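Mitochondrial RNA-binding protein 1 (Trypanosoma brucei, PDB 2GIA) binds guide RNA together with its partner MRP2 and acts as an RNA matchmaker in the RNA editing of trypanosome mitochondria. Local coordinates at residues I15-D20 with E24-R29; P47-P52 with S56-A61; L74-G79 with P86-E91. All blocks are in the same frame, centred on the assembly; numbering follows the deposited sequence.

Interaction 1 of 3, residues I15-D20 with E24-R29. Unlike the reference sequence in segment 24-29: Glu-24 (reference Leu).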
ATOM      1  N   ILE B  15       0.717  21.867   7.593  1.00 19.80           N
ATOM      2  CA  ILE B  15       1.054  22.871   6.591  1.00 20.96           C
ATOM      3  C   ILE B  15       1.183  24.185   7.381  1.00 22.56           C
ATOM      4  O   ILE B  15       0.201  24.679   7.928  1.00 23.76           O
ATOM      5  CB  ILE B  15      -0.070  23.028   5.586  1.00 19.17           C
ATOM      6  CG1 ILE B  15      -0.257  21.674   4.854  1.00 29.93           C
ATOM      7  CG2 ILE B  15       0.260  24.123   4.564  1.00 21.32           C
ATOM      8  CD1 ILE B  15      -1.404  21.672   3.850  1.00 25.72           C
ATOM      9  N   HIS B  16       2.390  24.718   7.449  1.00 22.91           N
ATOM     10  CA  HIS B  16       2.659  25.974   8.146  1.00 25.11           C
ATOM     11  C   HIS B  16       2.674  27.038   7.069  1.00 27.10           C
ATOM     12  O   HIS B  16       3.595  27.134   6.265  1.00 35.26           O
ATOM     13  CB  HIS B  16       4.004  25.902   8.885  1.00 31.59           C
ATOM     14  CG  HIS B  16       4.008  24.924  10.025  1.00 33.00           C
ATOM     15  ND1 HIS B  16       4.169  25.308  11.336  1.00 32.04           N
ATOM     16  CD2 HIS B  16       3.852  23.575  10.051  1.00 27.09           C
ATOM     17  CE1 HIS B  16       4.117  24.246  12.123  1.00 31.82           C
ATOM     18  NE2 HIS B  16       3.926  23.180  11.366  1.00 31.70           N
ATOM     19  N   ASP B  17       1.622  27.821   7.037  1.00 25.67           N
ATOM     20  CA  ASP B  17       1.497  28.876   6.052  1.00 28.02           C
ATOM     21  C   ASP B  17       1.613  30.239   6.759  1.00 24.05           C
ATOM     22  O   ASP B  17       0.628  30.914   7.017  1.00 24.39           O
ATOM     23  CB  ASP B  17       0.147  28.729   5.358  1.00 21.11           C
ATOM     24  CG  ASP B  17      -0.034  29.705   4.215  1.00 31.69           C
ATOM     25  OD1 ASP B  17      -1.196  29.876   3.771  1.00 35.06           O
ATOM     26  OD2 ASP B  17       0.972  30.294   3.773  1.00 32.78           O
ATOM     27  N   VAL B  18       2.832  30.627   7.070  1.00 25.68           N
ATOM     28  CA  VAL B  18       3.062  31.899   7.765  1.00 26.59           C
ATOM     29  C   VAL B  18       3.096  33.038   6.730  1.00 28.88           C
ATOM     30  O   VAL B  18       3.822  32.929   5.741  1.00 27.99           O
ATOM     31  CB  VAL B  18       4.414  31.851   8.495  1.00 28.24           C
ATOM     32  CG1 VAL B  18       4.703  33.205   9.146  1.00 35.86           C
ATOM     33  CG2 VAL B  18       4.414  30.740   9.519  1.00 29.30           C
ATOM     34  N   ARG B  19       2.340  34.117   6.987  1.00 30.11           N
ATOM     35  CA  ARG B  19       2.220  35.282   6.087  1.00 31.90           C
ATOM     36  C   ARG B  19       2.687  36.584   6.710  1.00 40.78           C
ATOM     37  O   ARG B  19       2.740  36.711   7.936  1.00 40.52           O
ATOM     38  CB  ARG B  19       0.763  35.514   5.670  1.00 29.05           C
ATOM     39  CG  ARG B  19       0.040  34.305   5.086  1.00 35.62           C
ATOM     40  CD  ARG B  19       0.711  33.884   3.779  1.00 37.98           C
ATOM     41  NE  ARG B  19      -0.106  32.926   3.073  1.00 39.63           N
ATOM     42  CZ  ARG B  19      -1.233  33.230   2.449  1.00 38.50           C
ATOM     43  NH1 ARG B  19      -1.677  34.481   2.424  1.00 43.25           N
ATOM     44  NH2 ARG B  19      -1.939  32.268   1.889  1.00 33.45           N
ATOM     45  N   ASP B  20       3.014  37.554   5.853  1.00 47.17           N
ATOM     46  CA  ASP B  20       3.426  38.878   6.331  1.00 55.05           C
ATOM     47  C   ASP B  20       2.190  39.495   6.979  1.00 54.20           C
ATOM     48  O   ASP B  20       2.290  40.230   7.951  1.00 52.35           O
ATOM     49  CB  ASP B  20       3.927  39.741   5.172  1.00 61.00           C
ATOM     50  CG  ASP B  20       5.177  39.165   4.524  1.00 66.68           C
ATOM     51  OD1 ASP B  20       6.099  38.754   5.272  1.00 71.07           O
ATOM     52  OD2 ASP B  20       5.240  39.129   3.275  1.00 67.41           O
ATOM     53  N   GLU B  24      -4.031  36.391   7.323  1.00 31.04           N
ATOM     54  CA  GLU B  24      -4.145  35.348   6.327  1.00 30.23           C
ATOM     55  C   GLU B  24      -3.399  34.046   6.631  1.00 31.29           C
ATOM     56  O   GLU B  24      -3.608  33.038   5.945  1.00 29.12           O
ATOM     57  CB  GLU B  24      -3.674  35.914   4.992  1.00 41.33           C
ATOM     58  CG  GLU B  24      -4.501  37.106   4.512  1.00 54.72           C
ATOM     59  CD  GLU B  24      -5.957  36.733   4.229  1.00 69.13           C
ATOM     60  OE1 GLU B  24      -6.672  36.316   5.171  1.00 74.68           O
ATOM     61  OE2 GLU B  24      -6.389  36.850   3.057  1.00 79.01           O
ATOM     62  N   GLY B  25      -2.528  34.061   7.640  1.00 27.84           N
ATOM     63  CA  GLY B  25      -1.762  32.868   7.978  1.00 23.86           C
ATOM     64  C   GLY B  25      -2.498  31.804   8.785  1.00 21.02           C
ATOM     65  O   GLY B  25      -3.418  32.097   9.559  1.00 25.44           O
ATOM     66  N   THR B  26      -2.076  30.546   8.611  1.00 22.59           N
ATOM     67  CA  THR B  26      -2.686  29.431   9.330  1.00 21.14           C
ATOM     68  C   THR B  26      -1.699  28.294   9.445  1.00 20.89           C
ATOM     69  O   THR B  26      -0.729  28.214   8.688  1.00 21.01           O
ATOM     70  CB  THR B  26      -3.880  28.817   8.527  1.00 24.64           C
ATOM     71  OG1 THR B  26      -3.382  28.366   7.244  1.00 23.47           O
ATOM     72  CG2 THR B  26      -4.996  29.843   8.305  1.00 20.87           C
ATOM     73  N   MET B  27      -1.947  27.426  10.416  1.00 17.03           N
ATOM     74  CA  MET B  27      -1.178  26.196  10.542  1.00 16.67           C
ATOM     75  C   MET B  27      -2.303  25.148  10.427  1.00 19.25           C
ATOM     76  O   MET B  27      -3.239  25.145  11.224  1.00 18.39           O
ATOM     77  CB  MET B  27      -0.453  26.069  11.893  1.00 18.03           C
ATOM     78  CG  MET B  27       0.490  24.811  11.939  1.00 25.24           C
ATOM     79  SD  MET B  27      -0.463  23.262  12.216  1.00 26.84           S
ATOM     80  CE  MET B  27      -0.700  23.355  14.017  1.00 38.56           C
ATOM     81  N   THR B  28      -2.236  24.251   9.435  1.00 18.61           N
ATOM     82  CA  THR B  28      -3.328  23.265   9.295  1.00 15.52           C
ATOM     83  C   THR B  28      -2.756  21.891   9.629  1.00 18.51           C
ATOM     84  O   THR B  28      -1.673  21.552   9.167  1.00 18.14           O
ATOM     85  CB  THR B  28      -3.851  23.217   7.798  1.00 19.10           C
ATOM     86  OG1 THR B  28      -4.373  24.497   7.445  1.00 20.33           O
ATOM     87  CG2 THR B  28      -4.938  22.146   7.630  1.00 18.37           C
ATOM     88  N   ARG B  29      -3.475  21.116  10.410  1.00 16.30           N
ATOM     89  CA  ARG B  29      -2.980  19.782  10.812  1.00 15.49           C
ATOM     90  C   ARG B  29      -3.990  18.712  10.444  1.00 20.10           C
ATOM     91  O   ARG B  29      -5.181  18.895  10.686  1.00 20.88           O
ATOM     92  CB  ARG B  29      -2.790  19.736  12.364  1.00 14.33           C
ATOM     93  CG  ARG B  29      -2.274  18.360  12.881  1.00 19.86           C
ATOM     94  CD  ARG B  29      -2.146  18.311  14.428  1.00 25.49           C
ATOM     95  NE  ARG B  29      -1.045  19.185  14.816  1.00 28.07           N
ATOM     96  CZ  ARG B  29      -1.060  19.996  15.867  1.00 38.24           C
ATOM     97  NH1 ARG B  29      -0.010  20.751  16.124  1.00 28.09           N
ATOM     98  NH2 ARG B  29      -2.117  20.041  16.663  1.00 32.96           N
TER
HETATM   99  O   HOH W   1      -2.119  26.148   6.577  1.00 20.40           O
HETATM  100  O   HOH W   2      -3.191  30.415   5.242  1.00 31.88           O
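Ile-15 and Thr-28 face each other as a hydrogen-bonded antiparallel pair, as do Asp-17 and Thr-26, with His-16 and Met-27 forming the non-hydrogen-bonded pair between them. The axes of strand segments 15-17 and 26-29 approach to 4.8 Å and run antiparallel, at 172°. Three of the four backbone bonds measure 2.9 Å (Ile-15 N to Thr-28 O, Thr-28 N to Ile-15 O, Asp-17 N to Thr-26 O); the fourth, Thr-26 N to Asp-17 O, is longer at 3.2 Å. On the face of His-16, the CG of Met-27 sits over the middle of the imidazole, 3.7 Å from the ring centroid and only 10° off its normal, a CH-pi contact. Met-27 has CG anti to its own N (chi1 -174°), which lays this methylene on the ring, with SD higher above the same face. The imidazole NE2 is hydrogen-bonded to Glu-14 OE2. On the opposite face, that of Ile-15, Asp-17, Thr-26 and Thr-28, two waters stitch the hairpin: one links Ile-15 O with the hydroxyls of Thr-26 and Thr-28, the second joins Asp-17 OD1, Glu-24 O and Thr-26 OG1. Thr-28 OG1 is also hydrogen-bonded to Gln-41. Asp-17 takes Arg-19 NE on OD2 at 2.9 Å, in the guanidinium plane, on the syn side of OD2 but tilted well out of the carboxylate plane. This salt bridge holds the arginine beside the turn, its CG 3.6 Å from Gly-25 N. The ladder is that of a beta hairpin, strands 12-17 and 26-33, opening the chain's four-stranded antiparallel sheet.

Interaction 2 of 3, residues P47-P52 with S56-A61; sequences PRKVDP and SPQFDA
Lys-49 and Gln-58 mark the closest approach of two irregular backbones, their CA atoms 6.7 Å apart, with neither segment forming helix or strand. The lysine spans the gap with its whole side chain. Its CG stands anti to the carbonyl carbon (chi1 -85°), and further bends at chi2 and chi3 bring the ammonium to Ser-56 O, where NZ donates a 2.8 Å hydrogen bond. The C=O...NZ angle of 168° makes this an almost head-on approach to the carbonyl. CE follows at 3.2 Å from Ser-56 O. NZ has a second acceptor in Asp-54 O; one ammonium thus ties together two backbone carbonyls of the intervening turn and its exit, and the Ser-56 hydroxyl is in turn hydrogen-bonded to the carboxylate of Asp-54. Gln-58 reaches back past the lysine. With CG anti to its backbone N (chi1 177°) and a bend at the next bond, it brings its amide group up to the backbone from Pro-47 to Lys-49, and the aliphatic CB and CG of Lys-49 pass beside that amide. The segments bury 212 Å² between them, in a largely polar contact at the surface that braces the two arms of a loop. Both segments belong to the long connection between strands 36-43 and 65-68. Its returning half is tied to the first of these strands: backbone hydrogen bonds pair Asp-60 with Pro-43 at the end of that strand and Gln-58 with Leu-45 just past it, while Phe-59 packs on Tyr-42 of that strand and on Val-18 beyond strand 12-17.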
ATOM      1  N   PRO B  47       2.859  38.883  13.672  1.00 36.43           N
ATOM      2  CA  PRO B  47       3.817  38.867  12.566  1.00 35.08           C
ATOM      3  C   PRO B  47       4.663  37.615  12.603  1.00 35.19           C
ATOM      4  O   PRO B  47       4.782  36.988  13.642  1.00 31.50           O
ATOM      5  CB  PRO B  47       4.686  40.112  12.835  1.00 32.53           C
ATOM      6  CG  PRO B  47       3.756  41.053  13.509  1.00 32.57           C
ATOM      7  CD  PRO B  47       2.947  40.148  14.442  1.00 31.53           C
ATOM      8  N   ARG B  48       5.237  37.268  11.454  1.00 30.93           N
ATOM      9  CA  ARG B  48       6.170  36.153  11.305  1.00 30.15           C
ATOM     10  C   ARG B  48       7.268  36.328  12.366  1.00 37.92           C
ATOM     11  O   ARG B  48       7.825  37.428  12.526  1.00 32.92           O
ATOM     12  CB  ARG B  48       6.800  36.235   9.923  1.00 32.42           C
ATOM     13  CG  ARG B  48       7.797  35.157   9.595  1.00 39.44           C
ATOM     14  CD  ARG B  48       8.496  35.533   8.270  1.00 46.26           C
ATOM     15  NE  ARG B  48       7.508  35.738   7.205  1.00 51.36           N
ATOM     16  CZ  ARG B  48       7.028  34.765   6.427  1.00 52.50           C
ATOM     17  NH1 ARG B  48       7.456  33.513   6.584  1.00 44.48           N
ATOM     18  NH2 ARG B  48       6.098  35.038   5.510  1.00 44.31           N
ATOM     19  N   LYS B  49       7.605  35.254  13.071  1.00 31.70           N
ATOM     20  CA  LYS B  49       8.614  35.351  14.115  1.00 40.47           C
ATOM     21  C   LYS B  49       9.993  35.494  13.519  1.00 45.69           C
ATOM     22  O   LYS B  49      10.336  34.757  12.609  1.00 40.36           O
ATOM     23  CB  LYS B  49       8.611  34.110  15.009  1.00 39.34           C
ATOM     24  CG  LYS B  49       7.598  34.164  16.126  1.00 43.81           C
ATOM     25  CD  LYS B  49       8.159  33.509  17.373  1.00 45.21           C
ATOM     26  CE  LYS B  49       7.921  32.042  17.315  1.00 38.67           C
ATOM     27  NZ  LYS B  49       8.471  31.324  18.486  1.00 33.45           N
ATOM     28  N   VAL B  50      10.782  36.431  14.047  1.00 46.49           N
ATOM     29  CA  VAL B  50      12.135  36.623  13.545  1.00 55.37           C
ATOM     30  C   VAL B  50      13.194  36.384  14.608  1.00 54.95           C
ATOM     31  O   VAL B  50      14.341  36.090  14.281  1.00 59.92           O
ATOM     32  CB  VAL B  50      12.333  38.035  12.953  1.00 57.66           C
ATOM     33  CG1 VAL B  50      11.373  38.243  11.785  1.00 56.17           C
ATOM     34  CG2 VAL B  50      12.126  39.091  14.029  1.00 59.89           C
ATOM     35  N   ASP B  51      12.818  36.484  15.879  1.00 53.01           N
ATOM     36  CA  ASP B  51      13.776  36.268  16.964  1.00 55.09           C
ATOM     37  C   ASP B  51      13.658  34.874  17.588  1.00 57.22           C
ATOM     38  O   ASP B  51      12.661  34.559  18.245  1.00 53.71           O
ATOM     39  CB  ASP B  51      13.577  37.337  18.037  1.00 58.97           C
ATOM     40  CG  ASP B  51      14.486  37.136  19.235  1.00 68.10           C
ATOM     41  OD1 ASP B  51      14.421  37.964  20.170  1.00 67.53           O
ATOM     42  OD2 ASP B  51      15.260  36.153  19.241  1.00 66.51           O
ATOM     43  N   PRO B  52      14.694  34.028  17.415  1.00 59.58           N
ATOM     44  CA  PRO B  52      14.723  32.656  17.950  1.00 61.56           C
ATOM     45  C   PRO B  52      14.617  32.628  19.472  1.00 59.28           C
ATOM     46  O   PRO B  52      14.481  31.574  20.085  1.00 63.06           O
ATOM     47  CB  PRO B  52      16.062  32.128  17.452  1.00 63.42           C
ATOM     48  CG  PRO B  52      16.919  33.356  17.522  1.00 61.69           C
ATOM     49  CD  PRO B  52      16.024  34.412  16.903  1.00 58.41           C
ATOM     50  N   SER B  56       6.985  32.927  22.242  1.00 29.85           N
ATOM     51  CA  SER B  56       5.561  33.014  22.034  1.00 29.66           C
ATOM     52  C   SER B  56       5.254  32.101  20.830  1.00 27.00           C
ATOM     53  O   SER B  56       6.111  31.874  19.980  1.00 27.94           O
ATOM     54  CB  SER B  56       5.129  34.465  21.758  1.00 28.67           C
ATOM     55  OG  SER B  56       5.784  35.055  20.633  1.00 31.37           O
ATOM     56  N   PRO B  57       4.041  31.557  20.779  1.00 26.98           N
ATOM     57  CA  PRO B  57       3.646  30.666  19.679  1.00 30.56           C
ATOM     58  C   PRO B  57       3.359  31.422  18.401  1.00 26.09           C
ATOM     59  O   PRO B  57       2.813  32.528  18.434  1.00 23.55           O
ATOM     60  CB  PRO B  57       2.411  29.951  20.223  1.00 27.90           C
ATOM     61  CG  PRO B  57       1.793  30.986  21.151  1.00 35.90           C
ATOM     62  CD  PRO B  57       3.031  31.574  21.849  1.00 27.53           C
ATOM     63  N   GLN B  58       3.749  30.832  17.272  1.00 24.44           N
ATOM     64  CA  GLN B  58       3.514  31.484  15.992  1.00 25.45           C
ATOM     65  C   GLN B  58       2.055  31.420  15.612  1.00 23.97           C
ATOM     66  O   GLN B  58       1.577  32.277  14.865  1.00 23.89           O
ATOM     67  CB  GLN B  58       4.369  30.841  14.897  1.00 30.09           C
ATOM     68  CG  GLN B  58       4.151  31.412  13.498  1.00 22.63           C
ATOM     69  CD  GLN B  58       4.597  32.861  13.359  1.00 21.93           C
ATOM     70  OE1 GLN B  58       3.834  33.803  13.605  1.00 28.64           O
ATOM     71  NE2 GLN B  58       5.831  33.037  12.974  1.00 22.25           N
ATOM     72  N   PHE B  59       1.335  30.432  16.153  1.00 20.24           N
ATOM     73  CA  PHE B  59      -0.102  30.255  15.851  1.00 22.05           C
ATOM     74  C   PHE B  59      -0.935  30.250  17.134  1.00 26.40           C
ATOM     75  O   PHE B  59      -0.402  30.045  18.206  1.00 25.98           O
ATOM     76  CB  PHE B  59      -0.318  28.938  15.061  1.00 20.38           C
ATOM     77  CG  PHE B  59       0.404  28.919  13.750  1.00 19.81           C
ATOM     78  CD1 PHE B  59      -0.139  29.549  12.638  1.00 21.32           C
ATOM     79  CD2 PHE B  59       1.691  28.383  13.660  1.00 20.49           C
ATOM     80  CE1 PHE B  59       0.621  29.658  11.433  1.00 23.26           C
ATOM     81  CE2 PHE B  59       2.434  28.492  12.484  1.00 24.73           C
ATOM     82  CZ  PHE B  59       1.899  29.130  11.382  1.00 22.52           C
ATOM     83  N   ASP B  60      -2.247  30.453  17.002  1.00 22.82           N
ATOM     84  CA  ASP B  60      -3.122  30.574  18.161  1.00 23.64           C
ATOM     85  C   ASP B  60      -3.984  29.363  18.477  1.00 20.16           C
ATOM     86  O   ASP B  60      -5.108  29.259  17.968  1.00 22.66           O
ATOM     87  CB  ASP B  60      -4.027  31.781  17.966  1.00 24.29           C
ATOM     88  CG  ASP B  60      -4.734  32.205  19.253  1.00 33.41           C
ATOM     89  OD1 ASP B  60      -4.550  31.521  20.290  1.00 31.76           O
ATOM     90  OD2 ASP B  60      -5.472  33.219  19.202  1.00 35.30           O
ATOM     91  N   ALA B  61      -3.476  28.476  19.328  1.00 21.22           N
ATOM     92  CA  ALA B  61      -4.233  27.273  19.712  1.00 24.70           C
ATOM     93  C   ALA B  61      -5.544  27.626  20.384  1.00 30.09           C
ATOM     94  O   ALA B  61      -6.488  26.833  20.341  1.00 28.11           O
ATOM     95  CB  ALA B  61      -3.409  26.393  20.637  1.00 29.91           C
TER

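Interaction 3 of 3, residues L74-G79 with P86-E91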
ATOM      1  N   LEU B  74     -13.482   8.787   6.092  1.00 18.21           N
ATOM      2  CA  LEU B  74     -12.093   8.586   5.608  1.00 17.94           C
ATOM      3  C   LEU B  74     -12.148   7.818   4.277  1.00 18.29           C
ATOM      4  O   LEU B  74     -11.475   8.155   3.285  1.00 17.71           O
ATOM      5  CB  LEU B  74     -11.278   7.829   6.663  1.00 18.72           C
ATOM      6  CG  LEU B  74      -9.907   7.302   6.212  1.00 18.29           C
ATOM      7  CD1 LEU B  74      -8.934   8.462   5.760  1.00 14.17           C
ATOM      8  CD2 LEU B  74      -9.282   6.559   7.418  1.00 20.60           C
ATOM      9  N   ALA B  75     -12.963   6.779   4.230  1.00 16.42           N
ATOM     10  CA  ALA B  75     -13.093   6.017   2.993  1.00 18.01           C
ATOM     11  C   ALA B  75     -13.649   6.902   1.858  1.00 16.51           C
ATOM     12  O   ALA B  75     -13.197   6.808   0.710  1.00 19.54           O
ATOM     13  CB  ALA B  75     -14.017   4.778   3.246  1.00 16.81           C
ATOM     14  N   TYR B  76     -14.633   7.760   2.168  1.00 16.16           N
ATOM     15  CA  TYR B  76     -15.178   8.651   1.148  1.00 16.72           C
ATOM     16  C   TYR B  76     -14.128   9.608   0.649  1.00 20.30           C
ATOM     17  O   TYR B  76     -14.086   9.884  -0.543  1.00 18.66           O
ATOM     18  CB  TYR B  76     -16.388   9.465   1.686  1.00 16.73           C
ATOM     19  CG  TYR B  76     -17.710   8.797   1.354  1.00 19.52           C
ATOM     20  CD1 TYR B  76     -18.125   8.702   0.038  1.00 27.79           C
ATOM     21  CD2 TYR B  76     -18.496   8.223   2.340  1.00 22.39           C
ATOM     22  CE1 TYR B  76     -19.297   8.047  -0.303  1.00 39.60           C
ATOM     23  CE2 TYR B  76     -19.686   7.547   2.004  1.00 29.28           C
ATOM     24  CZ  TYR B  76     -20.065   7.478   0.674  1.00 27.14           C
ATOM     25  OH  TYR B  76     -21.227   6.852   0.309  1.00 39.79           O
ATOM     26  N   LEU B  77     -13.267  10.113   1.542  1.00 16.72           N
ATOM     27  CA  LEU B  77     -12.243  11.050   1.085  1.00 14.71           C
ATOM     28  C   LEU B  77     -11.283  10.339   0.136  1.00 17.13           C
ATOM     29  O   LEU B  77     -10.828  10.921  -0.847  1.00 17.91           O
ATOM     30  CB  LEU B  77     -11.453  11.632   2.281  1.00 17.60           C
ATOM     31  CG  LEU B  77     -12.227  12.438   3.341  1.00 28.14           C
ATOM     32  CD1 LEU B  77     -11.263  13.382   4.086  1.00 17.31           C
ATOM     33  CD2 LEU B  77     -13.412  13.198   2.742  1.00 18.12           C
ATOM     34  N   VAL B  78     -10.954   9.074   0.426  1.00 16.94           N
ATOM     35  CA  VAL B  78     -10.064   8.360  -0.488  1.00 14.60           C
ATOM     36  C   VAL B  78     -10.811   8.184  -1.832  1.00 16.40           C
ATOM     37  O   VAL B  78     -10.217   8.354  -2.906  1.00 17.68           O
ATOM     38  CB  VAL B  78      -9.651   6.991   0.110  1.00 14.23           C
ATOM     39  CG1 VAL B  78      -8.884   6.164  -0.946  1.00 19.31           C
ATOM     40  CG2 VAL B  78      -8.722   7.273   1.309  1.00 16.22           C
ATOM     41  N   GLY B  79     -12.104   7.873  -1.764  1.00 18.84           N
ATOM     42  CA  GLY B  79     -12.893   7.750  -2.977  1.00 20.20           C
ATOM     43  C   GLY B  79     -12.883   9.035  -3.823  1.00 25.27           C
ATOM     44  O   GLY B  79     -12.924   8.980  -5.071  1.00 20.63           O
ATOM     45  N   PRO B  86     -17.393  12.600  -6.922  1.00 30.09           N
ATOM     46  CA  PRO B  86     -16.840  13.942  -7.094  1.00 33.82           C
ATOM     47  C   PRO B  86     -16.801  14.833  -5.867  1.00 35.46           C
ATOM     48  O   PRO B  86     -15.984  15.753  -5.807  1.00 38.68           O
ATOM     49  CB  PRO B  86     -17.703  14.530  -8.202  1.00 37.00           C
ATOM     50  CG  PRO B  86     -19.064  13.930  -7.890  1.00 37.61           C
ATOM     51  CD  PRO B  86     -18.711  12.463  -7.570  1.00 38.61           C
ATOM     52  N   ARG B  87     -17.641  14.536  -4.886  1.00 28.40           N
ATOM     53  CA  ARG B  87     -17.710  15.365  -3.706  1.00 26.96           C
ATOM     54  C   ARG B  87     -18.269  14.553  -2.571  1.00 28.80           C
ATOM     55  O   ARG B  87     -19.129  13.698  -2.769  1.00 32.35           O
ATOM     56  CB  ARG B  87     -18.672  16.567  -3.960  1.00 29.74           C
ATOM     57  CG  ARG B  87     -18.910  17.577  -2.757  1.00 34.55           C
ATOM     58  CD  ARG B  87     -20.012  18.720  -3.049  1.00 40.60           C
ATOM     59  NE  ARG B  87     -21.400  18.375  -2.629  1.00 35.16           N
ATOM     60  CZ  ARG B  87     -22.493  19.102  -2.894  1.00 52.13           C
ATOM     61  NH1 ARG B  87     -22.404  20.249  -3.579  1.00 45.91           N
ATOM     62  NH2 ARG B  87     -23.702  18.671  -2.502  1.00 49.18           N
ATOM     63  N   HIS B  88     -17.795  14.814  -1.364  1.00 21.12           N
ATOM     64  CA  HIS B  88     -18.390  14.122  -0.231  1.00 24.23           C
ATOM     65  C   HIS B  88     -18.840  15.218   0.752  1.00 26.26           C
ATOM     66  O   HIS B  88     -18.025  16.065   1.147  1.00 19.18           O
ATOM     67  CB  HIS B  88     -17.394  13.182   0.455  1.00 25.04           C
ATOM     68  CG  HIS B  88     -17.938  12.568   1.720  1.00 20.60           C
ATOM     69  ND1 HIS B  88     -19.164  11.941   1.758  1.00 22.02           N
ATOM     70  CD2 HIS B  88     -17.422  12.462   2.963  1.00 21.23           C
ATOM     71  CE1 HIS B  88     -19.383  11.475   2.971  1.00 18.19           C
ATOM     72  NE2 HIS B  88     -18.342  11.771   3.728  1.00 20.64           N
ATOM     73  N   ARG B  89     -20.123  15.211   1.122  1.00 19.66           N
ATOM     74  CA  ARG B  89     -20.637  16.192   2.069  1.00 20.15           C
ATOM     75  C   ARG B  89     -20.791  15.533   3.439  1.00 22.44           C
ATOM     76  O   ARG B  89     -21.300  14.449   3.552  1.00 24.02           O
ATOM     77  CB  ARG B  89     -22.006  16.757   1.591  1.00 20.47           C
ATOM     78  CG  ARG B  89     -22.699  17.586   2.696  1.00 30.66           C
ATOM     79  CD  ARG B  89     -23.703  18.579   2.119  1.00 34.39           C
ATOM     80  NE  ARG B  89     -23.042  19.546   1.246  1.00 29.70           N
ATOM     81  CZ  ARG B  89     -23.668  20.538   0.618  1.00 32.84           C
ATOM     82  NH1 ARG B  89     -24.978  20.706   0.782  1.00 30.58           N
ATOM     83  NH2 ARG B  89     -23.013  21.314  -0.232  1.00 24.74           N
ATOM     84  N   MET B  90     -20.337  16.201   4.483  1.00 21.72           N
ATOM     85  CA  MET B  90     -20.434  15.659   5.825  1.00 21.02           C
ATOM     86  C   MET B  90     -21.177  16.660   6.681  1.00 28.06           C
ATOM     87  O   MET B  90     -20.784  17.822   6.758  1.00 21.36           O
ATOM     88  CB  MET B  90     -19.018  15.445   6.365  1.00 24.17           C
ATOM     89  CG  MET B  90     -18.272  14.339   5.591  1.00 21.36           C
ATOM     90  SD  MET B  90     -16.520  14.448   5.888  1.00 25.67           S
ATOM     91  CE  MET B  90     -16.030  15.756   4.796  1.00 23.00           C
ATOM     92  N   GLU B  91     -22.265  16.214   7.307  1.00 25.78           N
ATOM     93  CA  GLU B  91     -23.055  17.097   8.143  1.00 31.41           C
ATOM     94  C   GLU B  91     -23.217  16.478   9.518  1.00 36.68           C
ATOM     95  O   GLU B  91     -23.577  15.306   9.656  1.00 36.64           O
ATOM     96  CB  GLU B  91     -24.420  17.327   7.516  1.00 38.44           C
ATOM     97  CG  GLU B  91     -24.338  17.821   6.116  1.00 50.50           C
ATOM     98  CD  GLU B  91     -25.694  18.068   5.510  1.00 61.56           C
ATOM     99  OE1 GLU B  91     -26.276  19.138   5.795  1.00 67.07           O
ATOM    100  OE2 GLU B  91     -26.176  17.185   4.758  1.00 58.76           O
TER
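Tyr-76 lays its ring and its CB over one face of the His-88 imidazole. The two rings form an offset stack, centroids 4.2 Å apart and planes only 10° from parallel, in which the histidine is displaced toward the CB end of the tyrosine. The methylene therefore takes the position over the middle of the imidazole: CB lies 3.4 Å from its centroid, 12° off the normal, as a CH-pi contact. Beyond it the ND1-CE1 edge lies over the CG end of the phenol ring, with CE1 of His-88 3.4 Å from CD2 of Tyr-76. A first torsion well off the staggered value swings the tyrosine ring toward the imidazole, and the second sets it nearly parallel. His-88 has CG anti to its backbone N, which sends the imidazole out from the strand toward the helix. The short helical segment 74-79 and strand 87-91 run roughly antiparallel, at 156° with axes 8.2 Å apart, so the stack fills the space between a helix and a strand outermost in this chain's second antiparallel sheet. Such helix-on-sheet packing is consistent with the Whirly-like fold of the MRP family. His-88 NE2 is hydrogen-bonded to Asp-73 OD1 in the preceding turn of that helix, which pins the rotation of the imidazole and could draw positive charge onto it. The phenol hydroxyl of Tyr-76 leaves the chain altogether, hydrogen-bonding to Asp-169 of the chain of mitochondrial RNA-binding protein 2. Leu-77 CD2 lies at the edge of the imidazole, near the ring plane, 4.1 Å from CD2 of His-88. The same methyl touches CE of Met-90 at 4.2 Å, and Leu-77 also packs on Phe-99 of the sheet and Leu-139 of helix 130-145.

Interactions 1 and 2 are neighbours, centres 11 Å apart: Phe-59 of the loop packs on Met-27 of the hairpin, Phe-59 CG coming within 3.5 Å of Met-27 CB. Interaction 3 lies on the opposite side of the chain's centre, about 24 Å from interaction 1 and 34 Å from interaction 2, centre to centre. The chemistry follows the place. Interaction 1, partly buried, rests on a backbone ladder within one sheet; interaction 2, at the surface, on a lysine bonded to carbonyls; interaction 3, buried, on stacked rings and apolar contacts between a helix and the other sheet, beside the chain of mitochondrial RNA-binding protein 2.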